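PDB 6OE6: lipoprotein from Leptospira interrogans serogroup Icterohaemorrhagiae serovar copenhageni, which is of unknown function but, as a predicted lipoprotein, is probably anchored to a bacterial membrane through a lipid attached near its N terminus. Local coordinates for residues F48-T53 with V128-T133; C55-F60 with S95-G100. One frame throughout, in Å; residues are numbered along the deposited sequence. Where two conformers were deposited one is given.

Contact 1 of 2, residues F48-T53 with V128-T133; sequences FPDDKT and VRSTRT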
loop_
_atom_site.group_PDB
_atom_site.type_symbol
_atom_site.label_atom_id
_atom_site.label_comp_id
_atom_site.label_asym_id
_atom_site.label_seq_id
_atom_site.Cartn_x
_atom_site.Cartn_y
_atom_site.Cartn_z
ATOM N N PHE A 48 2.340 -7.285 -6.281
ATOM C CA PHE A 48 1.252 -8.060 -5.696
ATOM C C PHE A 48 0.338 -8.614 -6.791
ATOM O O PHE A 48 0.165 -8.000 -7.857
ATOM C CB PHE A 48 0.428 -7.190 -4.730
ATOM C CG PHE A 48 1.236 -6.590 -3.591
ATOM C CD1 PHE A 48 2.182 -7.343 -2.909
ATOM C CD2 PHE A 48 1.026 -5.272 -3.186
ATOM C CE1 PHE A 48 2.920 -6.799 -1.862
ATOM C CE2 PHE A 48 1.757 -4.727 -2.143
ATOM C CZ PHE A 48 2.706 -5.488 -1.479
ATOM N N PRO A 49 -0.257 -9.780 -6.575
ATOM C CA PRO A 49 -1.194 -10.334 -7.552
ATOM C C PRO A 49 -2.555 -9.669 -7.410
ATOM O O PRO A 49 -2.834 -8.997 -6.425
ATOM C CB PRO A 49 -1.261 -11.812 -7.151
ATOM C CG PRO A 49 -1.128 -11.746 -5.648
ATOM C CD PRO A 49 -0.130 -10.631 -5.380
ATOM N N ASP A 50 -3.414 -9.901 -8.406
ATOM C CA ASP A 50 -4.749 -9.304 -8.419
ATOM C C ASP A 50 -5.805 -10.203 -7.788
ATOM O O ASP A 50 -7.001 -9.886 -7.856
ATOM C CB ASP A 50 -5.159 -8.947 -9.854
ATOM C CG ASP A 50 -5.524 -10.168 -10.706
ATOM O OD1 ASP A 50 -5.164 -11.321 -10.375
ATOM O OD2 ASP A 50 -6.193 -9.960 -11.736
ATOM N N ASP A 51 -5.406 -11.324 -7.188
ATOM C CA ASP A 51 -6.387 -12.262 -6.664
ATOM C C ASP A 51 -6.235 -12.504 -5.165
ATOM O O ASP A 51 -6.790 -13.484 -4.640
ATOM C CB ASP A 51 -6.329 -13.578 -7.444
ATOM C CG ASP A 51 -5.006 -14.303 -7.297
ATOM O OD1 ASP A 51 -4.066 -13.771 -6.684
ATOM O OD2 ASP A 51 -4.917 -15.451 -7.799
ATOM N N LYS A 52 -5.484 -11.644 -4.483
ATOM C CA LYS A 52 -5.346 -11.682 -3.036
ATOM C C LYS A 52 -5.611 -10.293 -2.477
ATOM O O LYS A 52 -5.298 -9.280 -3.108
ATOM C CB LYS A 52 -3.944 -12.133 -2.596
ATOM C CG LYS A 52 -3.542 -13.524 -3.080
ATOM C CD LYS A 52 -4.359 -14.616 -2.422
ATOM C CE LYS A 52 -3.852 -15.996 -2.837
ATOM N NZ LYS A 52 -4.648 -17.111 -2.245
ATOM N N THR A 53 -6.194 -10.255 -1.286
ATOM C CA THR A 53 -6.430 -8.964 -0.649
ATOM C C THR A 53 -5.110 -8.459 -0.077
ATOM O O THR A 53 -4.395 -9.198 0.604
ATOM C CB THR A 53 -7.532 -9.098 0.409
ATOM O OG1 THR A 53 -8.780 -9.346 -0.259
ATOM C CG2 THR A 53 -7.683 -7.813 1.231
ATOM N N VAL A 128 0.205 -4.024 -9.017
ATOM C CA VAL A 128 -0.753 -5.142 -9.026
ATOM C C VAL A 128 -0.708 -5.769 -10.411
ATOM O O VAL A 128 -0.858 -5.068 -11.419
ATOM C CB VAL A 128 -2.182 -4.683 -8.698
ATOM C CG1 VAL A 128 -3.157 -5.872 -8.767
ATOM C CG2 VAL A 128 -2.215 -4.041 -7.316
ATOM N N ARG A 129 -0.495 -7.086 -10.479
ATOM C CA ARG A 129 -0.383 -7.745 -11.770
ATOM C C ARG A 129 -1.400 -8.867 -11.926
ATOM O O ARG A 129 -1.801 -9.503 -10.948
ATOM C CB ARG A 129 1.017 -8.308 -11.974
ATOM C CG ARG A 129 2.051 -7.215 -12.056
ATOM C CD ARG A 129 3.383 -7.771 -12.455
ATOM N NE ARG A 129 3.390 -8.319 -13.811
ATOM C CZ ARG A 129 3.453 -9.617 -14.097
ATOM N NH1 ARG A 129 3.506 -10.517 -13.122
ATOM N NH2 ARG A 129 3.471 -10.016 -15.361
ATOM N N SER A 130 -1.818 -9.091 -13.170
ATOM C CA SER A 130 -2.642 -10.248 -13.487
ATOM C C SER A 130 -1.864 -11.525 -13.213
ATOM O O SER A 130 -0.706 -11.660 -13.620
ATOM C CB SER A 130 -3.081 -10.215 -14.950
ATOM O OG SER A 130 -4.220 -9.393 -15.128
ATOM N N THR A 131 -2.505 -12.465 -12.522
ATOM C CA THR A 131 -1.888 -13.746 -12.207
ATOM C C THR A 131 -1.666 -14.571 -13.472
ATOM O O THR A 131 -2.338 -15.586 -13.686
ATOM C CB THR A 131 -2.749 -14.513 -11.195
ATOM O OG1 THR A 131 -4.139 -14.317 -11.490
ATOM C CG2 THR A 131 -2.475 -14.014 -9.787
ATOM N N ARG A 132 -0.717 -14.136 -14.310
ATOM C CA ARG A 132 -0.396 -14.800 -15.571
ATOM C C ARG A 132 0.889 -14.232 -16.171
ATOM O O ARG A 132 0.857 -13.172 -16.808
ATOM C CB ARG A 132 -1.554 -14.655 -16.565
ATOM N N THR A 133 2.022 -14.941 -15.958
ATOM C CA THR A 133 3.404 -14.689 -16.398
ATOM C C THR A 133 4.148 -13.801 -15.403
ATOM O O THR A 133 3.676 -12.705 -15.067
ATOM C CB THR A 133 3.467 -14.063 -17.797
ATOM O OG1 THR A 133 2.812 -14.920 -18.739
ATOM C CG2 THR A 133 4.922 -13.855 -18.231
#
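Phe48 O accepts the backbone N-H of Arg129 N at 2.9 Å, and this same oxygen also receives a CA-H...O contact from Val128 CA at 3.2 Å. Two parallel bridges follow from it, Phe48 with Val128 and Pro49 with Arg129. Proline suits its position because, lacking an N-H, it asks for no acceptor; Pro49 CA instead points a hydrogen at Arg129 O, 3.5 Å away. Asp50 N lies 3.0 Å from Arg129 O. Beyond the bridges both chains leave the sheet as loops, and polar side chains take over. Asp50 has CG between the backbone N and the carbonyl carbon (chi1 74°), which turns Asp50 OD1 to Thr131 OG1 for a weak hydrogen bond of 3.4 Å. Thr131 CG2 has an apolar neighbour in Pro49 CB, 3.6 Å away, though Thr131 is poorly ordered. The same methyl lies alongside the Asp51 carboxylate, a plain contact and not a bond. On the sheet face shared with Phe48, Val128 CG1 packs against Asp50 CB at 3.8 Å. Arg129 is satisfied away from 48-53: NH1 and NH2 both grip Thr133 O, which lies in the guanidinium plane, and NH2 also forms a salt bridge with Glu147. Strand 47-49 forms one border of the five-stranded mixed sheet, beside strand 119-129, while the Phe48 ring meets Trp18 and Phe126 and both Phe48 and Val128 touch Ile54 of strand 53-59 in the other sheet.

Contact 2 of 2, residues C55-F60 with S95-G100; sequences CYIYRF and SQTIEG. With FMT (formic acid), chain D.
Tyr56 and Gly100 form a hydrogen-bonded antiparallel pair, with Tyr56 N to Gly100 O at 2.9 Å and Gly100 N to Tyr56 O at 3.1 Å. From CB, the tyrosine takes CG between its backbone N and carbonyl carbon (chi1 75°), which brings the ring over the neighbouring strand. Tyr56 CD2 meets Gly100 O at 3.5 Å, Tyr56 CE2 approaches Gly100 CA at 3.4 Å, and CZ and CE1 pass Gly100 N, which sits over one ring face toward the rim. Tyr56 OH then donates to O2 of a formic acid molecule at 2.6 Å, probably from crystallisation. Glycine suits this place because a CB would run into the ring. Strands 53-59 and 97-102 are thus antiparallel neighbours in the four-stranded sheet, the latter at its border, and Gln96 and Thr97 opposite Asn92 make a G1 beta bulge. Tyr58 pairs likewise with Ile98, while Ile57 and Glu99 lie side by side in a non-hydrogen-bonded pair, Ile57 CG1 to Glu99 CG at 3.6 Å; Glu99 OE2 is hydrogen-bonded to Tyr39 OH. On the face carrying Tyr56, Ile98 CG2 meets the Phe60 ring edge, 4.0 Å from Phe60 CE2, and Tyr58 CD2 lies over that ring's centre.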
loop_
_atom_site.group_PDB
_atom_site.type_symbol
_atom_site.label_atom_id
_atom_site.label_comp_id
_atom_site.label_asym_id
_atom_site.label_seq_id
_atom_site.Cartn_x
_atom_site.Cartn_y
_atom_site.Cartn_z
ATOM N N CYS A 55 -3.064 -6.442 2.349
ATOM C CA CYS A 55 -3.214 -5.864 3.686
ATOM C C CYS A 55 -1.935 -5.142 4.080
ATOM O O CYS A 55 -0.840 -5.695 3.933
ATOM C CB CYS A 55 -3.521 -6.942 4.726
ATOM S SG CYS A 55 -4.932 -7.975 4.310
ATOM N N TYR A 56 -2.062 -3.917 4.582
ATOM C CA TYR A 56 -0.883 -3.174 4.994
ATOM C C TYR A 56 -0.987 -2.739 6.446
ATOM O O TYR A 56 -2.069 -2.654 7.054
ATOM C CB TYR A 56 -0.615 -1.934 4.093
ATOM C CG TYR A 56 -1.576 -0.795 4.381
ATOM C CD1 TYR A 56 -1.283 0.165 5.349
ATOM C CD2 TYR A 56 -2.766 -0.688 3.697
ATOM C CE1 TYR A 56 -2.174 1.185 5.637
ATOM C CE2 TYR A 56 -3.658 0.319 3.972
ATOM C CZ TYR A 56 -3.354 1.261 4.938
ATOM O OH TYR A 56 -4.267 2.262 5.204
ATOM N N ILE A 57 0.185 -2.503 7.009
ATOM C CA ILE A 57 0.319 -1.834 8.288
ATOM C C ILE A 57 1.297 -0.692 8.063
ATOM O O ILE A 57 2.215 -0.797 7.237
ATOM C CB ILE A 57 0.797 -2.806 9.392
ATOM C CG1 ILE A 57 0.672 -2.159 10.768
ATOM C CG2 ILE A 57 2.228 -3.278 9.133
ATOM C CD1 ILE A 57 0.841 -3.143 11.926
ATOM N N TYR A 58 1.074 0.428 8.748
ATOM C CA TYR A 58 2.060 1.505 8.776
ATOM C C TYR A 58 2.439 1.810 10.215
ATOM O O TYR A 58 1.566 2.089 11.039
ATOM C CB TYR A 58 1.552 2.781 8.085
ATOM C CG TYR A 58 2.610 3.863 8.052
ATOM C CD1 TYR A 58 3.721 3.748 7.230
ATOM C CD2 TYR A 58 2.524 4.976 8.875
ATOM C CE1 TYR A 58 4.699 4.724 7.212
ATOM C CE2 TYR A 58 3.493 5.953 8.859
ATOM C CZ TYR A 58 4.578 5.826 8.026
ATOM O OH TYR A 58 5.554 6.793 8.014
ATOM N N ARG A 59 3.731 1.763 10.514
ATOM C CA ARG A 59 4.222 2.099 11.848
ATOM C C ARG A 59 4.854 3.482 11.800
ATOM O O ARG A 59 5.833 3.693 11.077
ATOM C CB ARG A 59 5.224 1.070 12.362
ATOM C CG ARG A 59 5.686 1.386 13.803
ATOM C CD ARG A 59 6.371 0.210 14.488
ATOM N NE ARG A 59 5.850 -1.074 14.029
ATOM C CZ ARG A 59 6.601 -2.058 13.546
ATOM N NH1 ARG A 59 7.921 -1.920 13.479
ATOM N NH2 ARG A 59 6.034 -3.188 13.144
ATOM N N PHE A 60 4.290 4.414 12.567
ATOM C CA PHE A 60 4.774 5.785 12.581
ATOM C C PHE A 60 6.138 5.873 13.254
ATOM O O PHE A 60 6.422 5.178 14.230
ATOM C CB PHE A 60 3.793 6.702 13.313
ATOM C CG PHE A 60 2.483 6.862 12.623
ATOM C CD1 PHE A 60 2.260 7.944 11.788
ATOM C CD2 PHE A 60 1.471 5.933 12.803
ATOM C CE1 PHE A 60 1.055 8.101 11.142
ATOM C CE2 PHE A 60 0.260 6.080 12.159
ATOM C CZ PHE A 60 0.055 7.163 11.320
ATOM N N SER A 95 0.627 0.424 19.699
ATOM C CA SER A 95 1.503 -0.098 18.660
ATOM C C SER A 95 2.015 0.987 17.716
ATOM O O SER A 95 2.952 0.721 16.955
ATOM C CB SER A 95 0.782 -1.195 17.858
ATOM O OG SER A 95 -0.454 -0.740 17.332
ATOM N N GLN A 96 1.444 2.194 17.774
ATOM C CA GLN A 96 1.818 3.310 16.901
ATOM C C GLN A 96 1.642 2.925 15.431
ATOM O O GLN A 96 2.538 3.103 14.604
ATOM C CB GLN A 96 3.242 3.794 17.186
ATOM C CG GLN A 96 3.451 4.285 18.609
ATOM C CD GLN A 96 4.811 4.952 18.804
ATOM O OE1 GLN A 96 5.444 5.396 17.840
ATOM N NE2 GLN A 96 5.264 5.018 20.053
ATOM N N THR A 97 0.470 2.374 15.115
ATOM C CA THR A 97 0.195 1.871 13.772
ATOM C C THR A 97 -1.177 2.321 13.290
ATOM O O THR A 97 -2.038 2.719 14.081
ATOM C CB THR A 97 0.263 0.329 13.733
ATOM O OG1 THR A 97 -0.638 -0.222 14.697
ATOM C CG2 THR A 97 1.700 -0.172 14.009
ATOM N N ILE A 98 -1.340 2.295 11.957
ATOM C CA ILE A 98 -2.632 2.191 11.294
ATOM C C ILE A 98 -2.553 0.973 10.380
ATOM O O ILE A 98 -1.466 0.506 10.032
ATOM C CB ILE A 98 -2.995 3.455 10.489
ATOM C CG1 ILE A 98 -1.852 3.812 9.533
ATOM C CG2 ILE A 98 -3.345 4.620 11.433
ATOM C CD1 ILE A 98 -2.193 4.911 8.515
ATOM N N GLU A 99 -3.721 0.441 10.010
ATOM C CA GLU A 99 -3.787 -0.747 9.165
ATOM C C GLU A 99 -4.906 -0.560 8.148
ATOM O O GLU A 99 -5.906 0.102 8.435
ATOM C CB GLU A 99 -4.067 -2.019 9.998
ATOM C CG GLU A 99 -2.851 -2.635 10.749
ATOM C CD GLU A 99 -3.239 -3.595 11.886
ATOM O OE1 GLU A 99 -3.564 -3.106 12.996
ATOM O OE2 GLU A 99 -3.200 -4.836 11.681
ATOM N N GLY A 100 -4.766 -1.191 6.983
ATOM C CA GLY A 100 -5.865 -1.199 6.032
ATOM C C GLY A 100 -5.670 -2.319 5.034
ATOM O O GLY A 100 -4.770 -3.148 5.174
HETATM C C FMT D . -7.567 1.188 3.642
HETATM O O1 FMT D . -8.256 0.280 4.085
HETATM O O2 FMT D . -6.696 1.734 4.318
#

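From the N terminus, the chain first lays down strand 15-21 and then reaches 48-53, the first half of contact 1, whose partner comes only after 74 intervening residues. Strand 53-59 begins at the end of 48-53 and carries most of 55-60, the first half of contact 2, and its partner 95-100 arrives after 34 more. The loop of contact 2 therefore lies wholly within that of contact 1, and the two do not cross. Their centres are 23 Å apart, on opposite sides of the chain's centre. Contact 1 joins a border strand to the last strand of the mixed sheet; contact 2 ties a border strand into the antiparallel one, and the short connection from 47-49 to 53-59 links the two sheets.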